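Local structure of glycoside hydrolase YxiA (Bacillus licheniformis, 3LV4) at residues A[152-155]-A[156-160]; A[243-246]-A[247-251]; A[263-266]-A[267-270]. The protein probably hydrolyses alpha-1,5-linked arabinan as a calcium-containing glycoside hydrolase of family 43. All blocks are in the same frame, centred on the assembly; numbering follows the deposited sequence.

Contact 1 (A[152-155]-A[156-160]); sequences FFDQ and NGKLW
Two first torsions join D154 to W160 at the tip of this hairpin: D154 has CG between its backbone N and carbonyl carbon (chi1 70°), and W160 has CG beside its backbone N (chi1 -61°). The carboxylate is thereby folded back over the turn, and the indole NE1 donates to D154 OD2 at 2.8 Å, almost straight and in the ring plane, though it meets the carboxylate from above. The other oxygen, OD1, takes N156 N at 2.8 Å, forming an Asx turn, and K158 N at 3.0 Å, from opposite faces of the carboxylate. Aspartate suits this place because its short side chain holds both turn and strand. A water links OD2 to N156 ND2. The chain reverses through a type I turn from D154 to G157, closed by G157 N on D154 O, with a G1 beta bulge where D154 N bonds K158 O; G157 takes its positive phi, at which a CB would jam against the preceding carbonyl oxygen. Beyond the turn, L159 CD1 sits centrally over the F153 ring, 3.7 Å from its centroid, while on the other side of the hairpin W160 CB covers the rim of the F152 ring. The hairpin joins strands 150-153 and 159-163 of a four-stranded antiparallel sheet; F152 and W160 pack on I172 of strand 170-175, whose E174 pairs with K158, and P239 lies against D154 and W160.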
ATOM      1  N   PHE A 152     -13.115  -2.915  -5.763  1.00  7.95           N
ATOM      2  CA  PHE A 152     -13.601  -3.269  -4.436  1.00  9.18           C
ATOM      3  C   PHE A 152     -15.058  -2.899  -4.271  1.00  9.42           C
ATOM      4  O   PHE A 152     -15.547  -1.966  -4.909  1.00 10.52           O
ATOM      5  CB  PHE A 152     -12.778  -2.557  -3.359  1.00  8.45           C
ATOM      6  CG  PHE A 152     -12.949  -1.057  -3.359  1.00 10.20           C
ATOM      7  CD1 PHE A 152     -13.827  -0.441  -2.473  1.00  8.94           C
ATOM      8  CD2 PHE A 152     -12.235  -0.265  -4.249  1.00 11.54           C
ATOM      9  CE1 PHE A 152     -13.990   0.938  -2.477  1.00  9.83           C
ATOM     10  CE2 PHE A 152     -12.388   1.116  -4.253  1.00 10.12           C
ATOM     11  CZ  PHE A 152     -13.276   1.720  -3.372  1.00  9.33           C
ATOM     12  N   PHE A 153     -15.742  -3.636  -3.401  1.00 10.83           N
ATOM     13  CA  PHE A 153     -17.107  -3.301  -3.024  1.00 11.42           C
ATOM     14  C   PHE A 153     -17.079  -2.326  -1.848  1.00 11.72           C
ATOM     15  O   PHE A 153     -16.293  -2.512  -0.904  1.00 12.39           O
ATOM     16  CB  PHE A 153     -17.857  -4.557  -2.585  1.00 11.68           C
ATOM     17  CG  PHE A 153     -18.176  -5.512  -3.704  1.00 14.69           C
ATOM     18  CD1 PHE A 153     -17.373  -6.616  -3.941  1.00 13.96           C
ATOM     19  CD2 PHE A 153     -19.305  -5.323  -4.492  1.00 15.10           C
ATOM     20  CE1 PHE A 153     -17.678  -7.511  -4.960  1.00 14.34           C
ATOM     21  CE2 PHE A 153     -19.620  -6.206  -5.517  1.00 13.79           C
ATOM     22  CZ  PHE A 153     -18.805  -7.308  -5.750  1.00 14.92           C
ATOM     23  N   ASP A 154     -17.932  -1.300  -1.882  1.00 11.81           N
ATOM     24  CA  ASP A 154     -18.095  -0.460  -0.699  1.00 11.39           C
ATOM     25  C   ASP A 154     -19.090  -1.114   0.264  1.00 11.61           C
ATOM     26  O   ASP A 154     -19.570  -2.222   0.012  1.00 12.50           O
ATOM     27  CB  ASP A 154     -18.460   1.001  -1.040  1.00 11.04           C
ATOM     28  CG  ASP A 154     -19.870   1.158  -1.610  1.00 13.25           C
ATOM     29  OD1 ASP A 154     -20.724   0.271  -1.391  1.00 13.54           O
ATOM     30  OD2 ASP A 154     -20.124   2.197  -2.261  1.00 12.05           O
ATOM     31  N   GLN A 155     -19.368  -0.455   1.381  1.00 12.10           N
ATOM     32  CA  GLN A 155     -20.221  -1.065   2.405  1.00 13.52           C
ATOM     33  C   GLN A 155     -21.695  -1.121   2.020  1.00 16.94           C
ATOM     34  O   GLN A 155     -22.498  -1.775   2.695  1.00 19.81           O
ATOM     35  CB  GLN A 155     -20.024  -0.371   3.744  1.00 14.24           C
ATOM     36  CG  GLN A 155     -18.614  -0.538   4.255  1.00 17.83           C
ATOM     37  CD  GLN A 155     -18.236  -2.005   4.420  1.00 22.55           C
ATOM     38  OE1 GLN A 155     -17.380  -2.531   3.694  1.00 23.30           O
ATOM     39  NE2 GLN A 155     -18.882  -2.676   5.372  1.00 19.62           N
ATOM     40  N   ASN A 156     -22.049  -0.446   0.931  1.00 16.90           N
ATOM     41  CA  ASN A 156     -23.405  -0.536   0.393  1.00 18.28           C
ATOM     42  C   ASN A 156     -23.511  -1.601  -0.695  1.00 18.76           C
ATOM     43  O   ASN A 156     -24.581  -1.822  -1.262  1.00 20.78           O
ATOM     44  CB  ASN A 156     -23.848   0.812  -0.174  1.00 20.63           C
ATOM     45  CG  ASN A 156     -24.078   1.841   0.901  1.00 25.07           C
ATOM     46  OD1 ASN A 156     -24.627   1.534   1.959  1.00 25.04           O
ATOM     47  ND2 ASN A 156     -23.658   3.077   0.640  1.00 27.52           N
ATOM     48  N   GLY A 157     -22.394  -2.250  -0.999  1.00 18.70           N
ATOM     49  CA  GLY A 157     -22.379  -3.254  -2.043  1.00 20.64           C
ATOM     50  C   GLY A 157     -22.213  -2.704  -3.452  1.00 19.04           C
ATOM     51  O   GLY A 157     -22.361  -3.449  -4.424  1.00 18.42           O
ATOM     52  N   LYS A 158     -21.918  -1.410  -3.575  1.00 16.56           N
ATOM     53  CA  LYS A 158     -21.562  -0.840  -4.872  1.00 15.31           C
ATOM     54  C   LYS A 158     -20.135  -1.221  -5.207  1.00 13.26           C
ATOM     55  O   LYS A 158     -19.282  -1.268  -4.325  1.00 15.77           O
ATOM     56  CB  LYS A 158     -21.649   0.683  -4.854  1.00 17.87           C
ATOM     57  CG  LYS A 158     -23.038   1.244  -4.739  1.00 26.06           C
ATOM     58  CD  LYS A 158     -22.981   2.743  -4.966  1.00 30.11           C
ATOM     59  CE  LYS A 158     -21.874   3.084  -5.935  1.00 31.70           C
ATOM     60  NZ  LYS A 158     -21.983   4.469  -6.480  1.00 36.76           N
ATOM     61  N   LEU A 159     -19.867  -1.469  -6.484  1.00 11.58           N
ATOM     62  CA  LEU A 159     -18.540  -1.883  -6.919  1.00 11.65           C
ATOM     63  C   LEU A 159     -17.798  -0.692  -7.515  1.00 11.01           C
ATOM     64  O   LEU A 159     -18.347   0.031  -8.349  1.00 10.84           O
ATOM     65  CB  LEU A 159     -18.657  -3.009  -7.957  1.00  9.75           C
ATOM     66  CG  LEU A 159     -17.366  -3.714  -8.401  1.00 10.32           C
ATOM     67  CD1 LEU A 159     -16.687  -4.377  -7.202  1.00 11.58           C
ATOM     68  CD2 LEU A 159     -17.663  -4.744  -9.478  1.00  9.91           C
ATOM     69  N   TRP A 160     -16.554  -0.489  -7.077  1.00  9.59           N
ATOM     70  CA  TRP A 160     -15.720   0.624  -7.536  1.00  8.50           C
ATOM     71  C   TRP A 160     -14.392   0.096  -8.034  1.00  9.16           C
ATOM     72  O   TRP A 160     -13.968  -0.997  -7.651  1.00 10.31           O
ATOM     73  CB  TRP A 160     -15.419   1.593  -6.386  1.00  8.60           C
ATOM     74  CG  TRP A 160     -16.613   2.235  -5.762  1.00  9.15           C
ATOM     75  CD1 TRP A 160     -17.330   1.772  -4.693  1.00 10.28           C
ATOM     76  CD2 TRP A 160     -17.219   3.477  -6.147  1.00  9.55           C
ATOM     77  NE1 TRP A 160     -18.351   2.648  -4.395  1.00 11.72           N
ATOM     78  CE2 TRP A 160     -18.305   3.701  -5.271  1.00 11.84           C
ATOM     79  CE3 TRP A 160     -16.954   4.421  -7.150  1.00 10.53           C
ATOM     80  CZ2 TRP A 160     -19.120   4.831  -5.365  1.00 13.24           C
ATOM     81  CZ3 TRP A 160     -17.773   5.544  -7.242  1.00 11.75           C
ATOM     82  CH2 TRP A 160     -18.839   5.737  -6.354  1.00 13.16           C
TER
HETATM   83  O   HOH W   1     -22.360   3.541  -2.058  1.00 28.18           O

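Contact 2 (A[243-246]-A[247-251]); sequences YYDA and EGHAM. With CA (calcium ion), chain E.
The H249 imidazole meets D245 at its edge: OD2 lies near the ring plane, 3.6 Å from CD2, and the carboxylate is turned 69° against the ring. NE2, on the same rim, is 2.8 Å from a water that is itself a calcium ligand, and outside the segments the Y270 ring meets the imidazole edge-to-face. The Y244 ring is approached obliquely by the carbonyl oxygens of G248 and H249, and its CE2 touches A250 CB at 3.8 Å. CG of D245 stands between the backbone N and carbonyl carbon (chi1 67°), which folds the carboxylate back into the turn. There OD1 accepts H249 N at 3.0 Å, from above the carboxylate plane, and a weaker bond from E247 N. The type I turn from D245 to G248 is closed by G248 N on D245 O, and glycine readily adopts the positive phi needed at this last position of the turn; D245 N then bonds H249 O, making a G1 beta bulge, and M251 N bonds Y243 O. M251, modelled as selenomethionine, bends at chi2 and chi3 to bring CE within 3.6 Å of D245 OD2, an oxygen also held by G271 N. Y243 CB packs on M251 CG, and its hydroxyl bonds P239 O. E247, extended beyond CG, grips the calcium with both carboxylate oxygens, OE1 at 2.5 Å; five waters and one atom from elsewhere complete the sphere. Glutamate suits this place by its length and its two oxygens. Chemically, the turn thus offers a hard anionic ligand and a second-shell imidazole on a bound water, while the metal probably offsets the nearness of the two acidic groups, D245 and E247.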
ATOM      1  N   TYR A 243     -11.119  12.748  -0.121  1.00 11.05           N
ATOM      2  CA  TYR A 243     -10.140  12.226   0.825  1.00  8.54           C
ATOM      3  C   TYR A 243      -9.313  13.349   1.429  1.00  8.68           C
ATOM      4  O   TYR A 243      -8.973  14.329   0.747  1.00  9.53           O
ATOM      5  CB  TYR A 243      -9.232  11.182   0.152  1.00  7.83           C
ATOM      6  CG  TYR A 243      -9.914   9.845  -0.012  1.00  8.22           C
ATOM      7  CD1 TYR A 243     -10.599   9.522  -1.185  1.00  9.10           C
ATOM      8  CD2 TYR A 243      -9.890   8.910   1.018  1.00  7.83           C
ATOM      9  CE1 TYR A 243     -11.247   8.292  -1.320  1.00  8.24           C
ATOM     10  CE2 TYR A 243     -10.522   7.686   0.896  1.00  9.14           C
ATOM     11  CZ  TYR A 243     -11.197   7.382  -0.272  1.00  9.96           C
ATOM     12  OH  TYR A 243     -11.818   6.169  -0.368  1.00  8.71           O
ATOM     13  N   TYR A 244      -9.001  13.197   2.716  1.00  7.89           N
ATOM     14  CA  TYR A 244      -8.273  14.204   3.487  1.00  6.85           C
ATOM     15  C   TYR A 244      -7.165  13.542   4.271  1.00  9.22           C
ATOM     16  O   TYR A 244      -7.295  12.376   4.672  1.00  9.57           O
ATOM     17  CB  TYR A 244      -9.201  14.911   4.488  1.00  7.73           C
ATOM     18  CG  TYR A 244     -10.298  15.710   3.832  1.00 10.57           C
ATOM     19  CD1 TYR A 244     -11.571  15.174   3.657  1.00 11.65           C
ATOM     20  CD2 TYR A 244     -10.056  16.997   3.376  1.00 12.90           C
ATOM     21  CE1 TYR A 244     -12.571  15.908   3.048  1.00 14.76           C
ATOM     22  CE2 TYR A 244     -11.044  17.734   2.766  1.00 13.16           C
ATOM     23  CZ  TYR A 244     -12.301  17.189   2.605  1.00 15.46           C
ATOM     24  OH  TYR A 244     -13.285  17.943   1.995  1.00 18.04           O
ATOM     25  N   ASP A 245      -6.083  14.280   4.509  1.00  9.06           N
ATOM     26  CA  ASP A 245      -5.038  13.779   5.397  1.00  8.37           C
ATOM     27  C   ASP A 245      -5.320  14.221   6.837  1.00  9.52           C
ATOM     28  O   ASP A 245      -6.400  14.752   7.123  1.00 10.63           O
ATOM     29  CB  ASP A 245      -3.614  14.131   4.902  1.00  6.48           C
ATOM     30  CG  ASP A 245      -3.301  15.627   4.935  1.00  9.04           C
ATOM     31  OD1 ASP A 245      -4.020  16.405   5.605  1.00  8.77           O
ATOM     32  OD2 ASP A 245      -2.288  16.016   4.301  1.00  8.56           O
ATOM     33  N   ALA A 246      -4.385  13.987   7.753  1.00  8.02           N
ATOM     34  CA  ALA A 246      -4.686  14.235   9.161  1.00  9.27           C
ATOM     35  C   ALA A 246      -4.673  15.724   9.546  1.00 10.12           C
ATOM     36  O   ALA A 246      -5.132  16.091  10.624  1.00 10.95           O
ATOM     37  CB  ALA A 246      -3.779  13.401  10.081  1.00  9.23           C
ATOM     38  N   GLU A 247      -4.173  16.571   8.650  1.00  8.35           N
ATOM     39  CA  GLU A 247      -4.262  18.019   8.812  1.00  8.12           C
ATOM     40  C   GLU A 247      -5.492  18.577   8.106  1.00  8.57           C
ATOM     41  O   GLU A 247      -5.699  19.794   8.067  1.00 12.01           O
ATOM     42  CB  GLU A 247      -3.008  18.702   8.262  1.00  8.44           C
ATOM     43  CG  GLU A 247      -1.797  18.531   9.162  1.00 11.01           C
ATOM     44  CD  GLU A 247      -0.544  19.165   8.598  1.00 12.69           C
ATOM     45  OE1 GLU A 247      -0.278  19.008   7.389  1.00 12.06           O
ATOM     46  OE2 GLU A 247       0.190  19.814   9.371  1.00 12.61           O
ATOM     47  N   GLY A 248      -6.303  17.694   7.533  1.00  8.39           N
ATOM     48  CA  GLY A 248      -7.481  18.135   6.811  1.00  8.87           C
ATOM     49  C   GLY A 248      -7.192  18.706   5.433  1.00 10.29           C
ATOM     50  O   GLY A 248      -8.072  19.325   4.815  1.00 10.23           O
ATOM     51  N   HIS A 249      -5.975  18.522   4.933  1.00  9.25           N
ATOM     52  CA  HIS A 249      -5.708  18.925   3.552  1.00  8.81           C
ATOM     53  C   HIS A 249      -6.477  18.020   2.599  1.00  8.97           C
ATOM     54  O   HIS A 249      -6.589  16.815   2.824  1.00  8.42           O
ATOM     55  CB  HIS A 249      -4.207  18.918   3.232  1.00  7.20           C
ATOM     56  CG  HIS A 249      -3.412  19.827   4.113  1.00  8.66           C
ATOM     57  ND1 HIS A 249      -3.785  21.135   4.358  1.00 11.78           N
ATOM     58  CD2 HIS A 249      -2.281  19.621   4.830  1.00  8.14           C
ATOM     59  CE1 HIS A 249      -2.914  21.693   5.176  1.00 10.80           C
ATOM     60  NE2 HIS A 249      -1.990  20.797   5.479  1.00 12.22           N
ATOM     61  N   ALA A 250      -7.015  18.616   1.542  1.00  8.31           N
ATOM     62  CA  ALA A 250      -7.800  17.880   0.555  1.00  7.85           C
ATOM     63  C   ALA A 250      -6.879  17.224  -0.474  1.00  9.12           C
ATOM     64  O   ALA A 250      -6.136  17.911  -1.172  1.00 11.16           O
ATOM     65  CB  ALA A 250      -8.770  18.814  -0.132  1.00 10.18           C
HETATM   66  N   MSE A 251      -6.920  15.899  -0.561  1.00  7.80           N
HETATM   67  CA  MSE A 251      -6.067  15.184  -1.500  1.00 10.86           C
HETATM   68  C   MSE A 251      -6.324  15.594  -2.954  1.00  8.62           C
HETATM   69  O   MSE A 251      -5.410  15.550  -3.785  1.00  9.32           O
HETATM   70  CB  MSE A 251      -6.212  13.665  -1.327  1.00  9.12           C
HETATM   71  CG  MSE A 251      -5.783  13.164   0.059  1.00 11.21           C
HETATM   72 SE   MSE A 251      -3.898  13.588   0.515  1.00 19.48          SE
HETATM   73  CE  MSE A 251      -4.150  15.360   1.339  1.00 11.84           C
TER
HETATM   74 CA    CA E 505       1.746  20.503   7.363  1.00 19.82          CA
HETATM   75  O   HOH W   2      -0.461  16.547   6.101  1.00  8.77           O
HETATM   76  O   HOH W   3      -0.197  22.178   7.150  1.00 16.07           O
HETATM   77  O   HOH W   4       1.330  20.016   4.949  1.00 14.89           O
HETATM   78  O   HOH W   5       2.711  22.772   6.365  1.00 29.93           O
HETATM   79  O   HOH W   6       2.828  21.559   9.398  1.00 27.51           O
HETATM   80  O   HOH W   7       2.703  18.145   7.626  1.00 18.06           O

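Contact 3 (A[263-266]-A[267-270]); sequences DDRS and IEPY
I267 starts the second segment by donating its backbone N to D264 O at 3.2 Å, from well above the carbonyl plane, while its CG1 lies against the same oxygen. E268 N shares that acceptor at 3.0 Å, arriving nearly along the C=O axis, so one carbonyl takes two successive amides in a short helical turn. The E268 side chain, with CG between backbone N and carbonyl carbon (chi1 70°) and extended beyond it, reaches back to R265. Their salt bridge is side-on: NE bonds OE2 at 3.0 Å and NH2 bonds OE1 at 2.9 Å, both oxygens lying near the guanidinium plane but being met from above the carboxylate, with the two planes 55° apart. A long arginine, bent at chi2 and chi3, suits this double grip, and a water joins E268 OE2 to R265 O. P269 has no N-H to offer; its CD instead packs 3.4 Å from R265 O. Y270 N then bonds I267 O, closing a type I turn, and its ring presents an edge to S266 O, CE2 lying 3.5 Å away, while P269 CB covers part of one ring face. At the start, D263 is the N-cap: OD1 accepts S266 N at 3.1 Å and OD2 takes the S266 hydroxyl. Around this unit, R232 of strand 230-236 bonds the carbonyls of E268 and Y270, D264 pairs with R199 just before strand 200-208, and K364 and I366, beyond strand 355-363, bond P269 O and E268 OE1; the chain then enters strand 272-280.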
ATOM      1  N   ASP A 263       7.435  16.431  -9.598  1.00 11.34           N
ATOM      2  CA  ASP A 263       7.691  17.474  -8.616  1.00 11.57           C
ATOM      3  C   ASP A 263       7.374  16.915  -7.221  1.00 10.67           C
ATOM      4  O   ASP A 263       6.241  17.003  -6.750  1.00 10.58           O
ATOM      5  CB  ASP A 263       6.831  18.699  -8.968  1.00 11.32           C
ATOM      6  CG  ASP A 263       6.887  19.802  -7.926  1.00 12.70           C
ATOM      7  OD1 ASP A 263       7.712  19.727  -6.988  1.00 13.66           O
ATOM      8  OD2 ASP A 263       6.094  20.762  -8.065  1.00 13.26           O
ATOM      9  N   ASP A 264       8.375  16.313  -6.579  1.00  9.32           N
ATOM     10  CA  ASP A 264       8.177  15.692  -5.264  1.00  9.25           C
ATOM     11  C   ASP A 264       7.977  16.746  -4.178  1.00  9.67           C
ATOM     12  O   ASP A 264       7.270  16.513  -3.196  1.00 10.97           O
ATOM     13  CB  ASP A 264       9.380  14.831  -4.858  1.00  9.64           C
ATOM     14  CG  ASP A 264       9.454  13.495  -5.591  1.00 11.65           C
ATOM     15  OD1 ASP A 264       8.508  13.100  -6.310  1.00  9.42           O
ATOM     16  OD2 ASP A 264      10.495  12.829  -5.424  1.00 14.31           O
ATOM     17  N   ARG A 265       8.633  17.892  -4.330  1.00  9.78           N
ATOM     18  CA  ARG A 265       8.548  18.931  -3.306  1.00 10.87           C
ATOM     19  C   ARG A 265       7.110  19.417  -3.112  1.00  9.83           C
ATOM     20  O   ARG A 265       6.699  19.740  -1.999  1.00 11.14           O
ATOM     21  CB  ARG A 265       9.453  20.107  -3.667  1.00 15.67           C
ATOM     22  CG  ARG A 265      10.690  20.251  -2.786  1.00 23.66           C
ATOM     23  CD  ARG A 265      11.732  19.164  -3.015  1.00 22.97           C
ATOM     24  NE  ARG A 265      11.455  17.911  -2.303  1.00 19.41           N
ATOM     25  CZ  ARG A 265      11.938  16.733  -2.689  1.00 18.50           C
ATOM     26  NH1 ARG A 265      12.705  16.670  -3.771  1.00 20.88           N
ATOM     27  NH2 ARG A 265      11.653  15.623  -2.012  1.00 15.40           N
ATOM     28  N   SER A 266       6.338  19.468  -4.191  1.00  8.26           N
ATOM     29  CA  SER A 266       4.979  19.985  -4.098  1.00 10.39           C
ATOM     30  C   SER A 266       4.002  19.026  -3.434  1.00 10.71           C
ATOM     31  O   SER A 266       3.004  19.461  -2.853  1.00 13.04           O
ATOM     32  CB  SER A 266       4.452  20.379  -5.477  1.00 11.06           C
ATOM     33  OG  SER A 266       5.079  21.571  -5.903  1.00 11.89           O
ATOM     34  N   ILE A 267       4.281  17.730  -3.522  1.00  8.94           N
ATOM     35  CA  ILE A 267       3.329  16.740  -3.017  1.00  8.75           C
ATOM     36  C   ILE A 267       3.702  16.190  -1.644  1.00  9.53           C
ATOM     37  O   ILE A 267       2.826  15.775  -0.886  1.00  9.67           O
ATOM     38  CB  ILE A 267       3.089  15.571  -4.006  1.00  8.88           C
ATOM     39  CG1 ILE A 267       4.360  14.731  -4.189  1.00  8.42           C
ATOM     40  CG2 ILE A 267       2.561  16.091  -5.364  1.00 11.01           C
ATOM     41  CD1 ILE A 267       4.109  13.426  -4.935  1.00  8.72           C
ATOM     42  N   GLU A 268       4.987  16.225  -1.299  1.00  8.60           N
ATOM     43  CA  GLU A 268       5.421  15.610  -0.040  1.00  9.87           C
ATOM     44  C   GLU A 268       4.849  16.218   1.261  1.00  8.89           C
ATOM     45  O   GLU A 268       4.866  15.554   2.296  1.00 10.03           O
ATOM     46  CB  GLU A 268       6.949  15.513   0.045  1.00 12.26           C
ATOM     47  CG  GLU A 268       7.654  16.842   0.202  1.00 10.10           C
ATOM     48  CD  GLU A 268       9.174  16.707   0.170  1.00 12.43           C
ATOM     49  OE1 GLU A 268       9.704  15.570   0.074  1.00 14.05           O
ATOM     50  OE2 GLU A 268       9.844  17.750   0.232  1.00 13.64           O
ATOM     51  N   PRO A 269       4.347  17.470   1.226  1.00  8.68           N
ATOM     52  CA  PRO A 269       3.757  17.940   2.489  1.00  9.83           C
ATOM     53  C   PRO A 269       2.428  17.278   2.832  1.00  9.17           C
ATOM     54  O   PRO A 269       1.893  17.530   3.913  1.00 11.22           O
ATOM     55  CB  PRO A 269       3.510  19.444   2.239  1.00 11.11           C
ATOM     56  CG  PRO A 269       4.409  19.810   1.101  1.00 10.05           C
ATOM     57  CD  PRO A 269       4.482  18.557   0.239  1.00  9.41           C
ATOM     58  N   TYR A 270       1.900  16.445   1.943  1.00  8.85           N
ATOM     59  CA  TYR A 270       0.511  16.008   2.061  1.00  7.88           C
ATOM     60  C   TYR A 270       0.372  14.510   2.205  1.00  8.56           C
ATOM     61  O   TYR A 270       1.222  13.760   1.728  1.00  8.85           O
ATOM     62  CB  TYR A 270      -0.273  16.484   0.843  1.00 10.24           C
ATOM     63  CG  TYR A 270      -0.224  17.978   0.720  1.00  9.41           C
ATOM     64  CD1 TYR A 270      -0.916  18.784   1.618  1.00 12.85           C
ATOM     65  CD2 TYR A 270       0.535  18.593  -0.263  1.00  9.66           C
ATOM     66  CE1 TYR A 270      -0.862  20.160   1.527  1.00 14.07           C
ATOM     67  CE2 TYR A 270       0.587  19.980  -0.361  1.00 12.06           C
ATOM     68  CZ  TYR A 270      -0.115  20.750   0.537  1.00 13.09           C
ATOM     69  OH  TYR A 270      -0.079  22.123   0.456  1.00 14.68           O
TER
HETATM   70  O   HOH W   8       8.459  20.082   0.274  1.00 17.21           O

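Along the chain the contacts follow in order, all within the catalytic family 43 region, which in this family is a five-bladed beta-propeller. Contact 1 is the turn of one four-stranded sheet; contacts 2 and 3 both belong to the long connection between strands 230-236 and 272-280, which pair with each other in the blade after that of contact 1. Centres of contacts 1 and 2 are about 22 Å apart and their nearest atoms about 6 Å, whereas contacts 2 and 3, about 14 Å between centres, touch through Y270 against D245, H249 and M251. Contact 3 brings this connection near the predicted proton donor E201, about 10 Å from the I267 side chain.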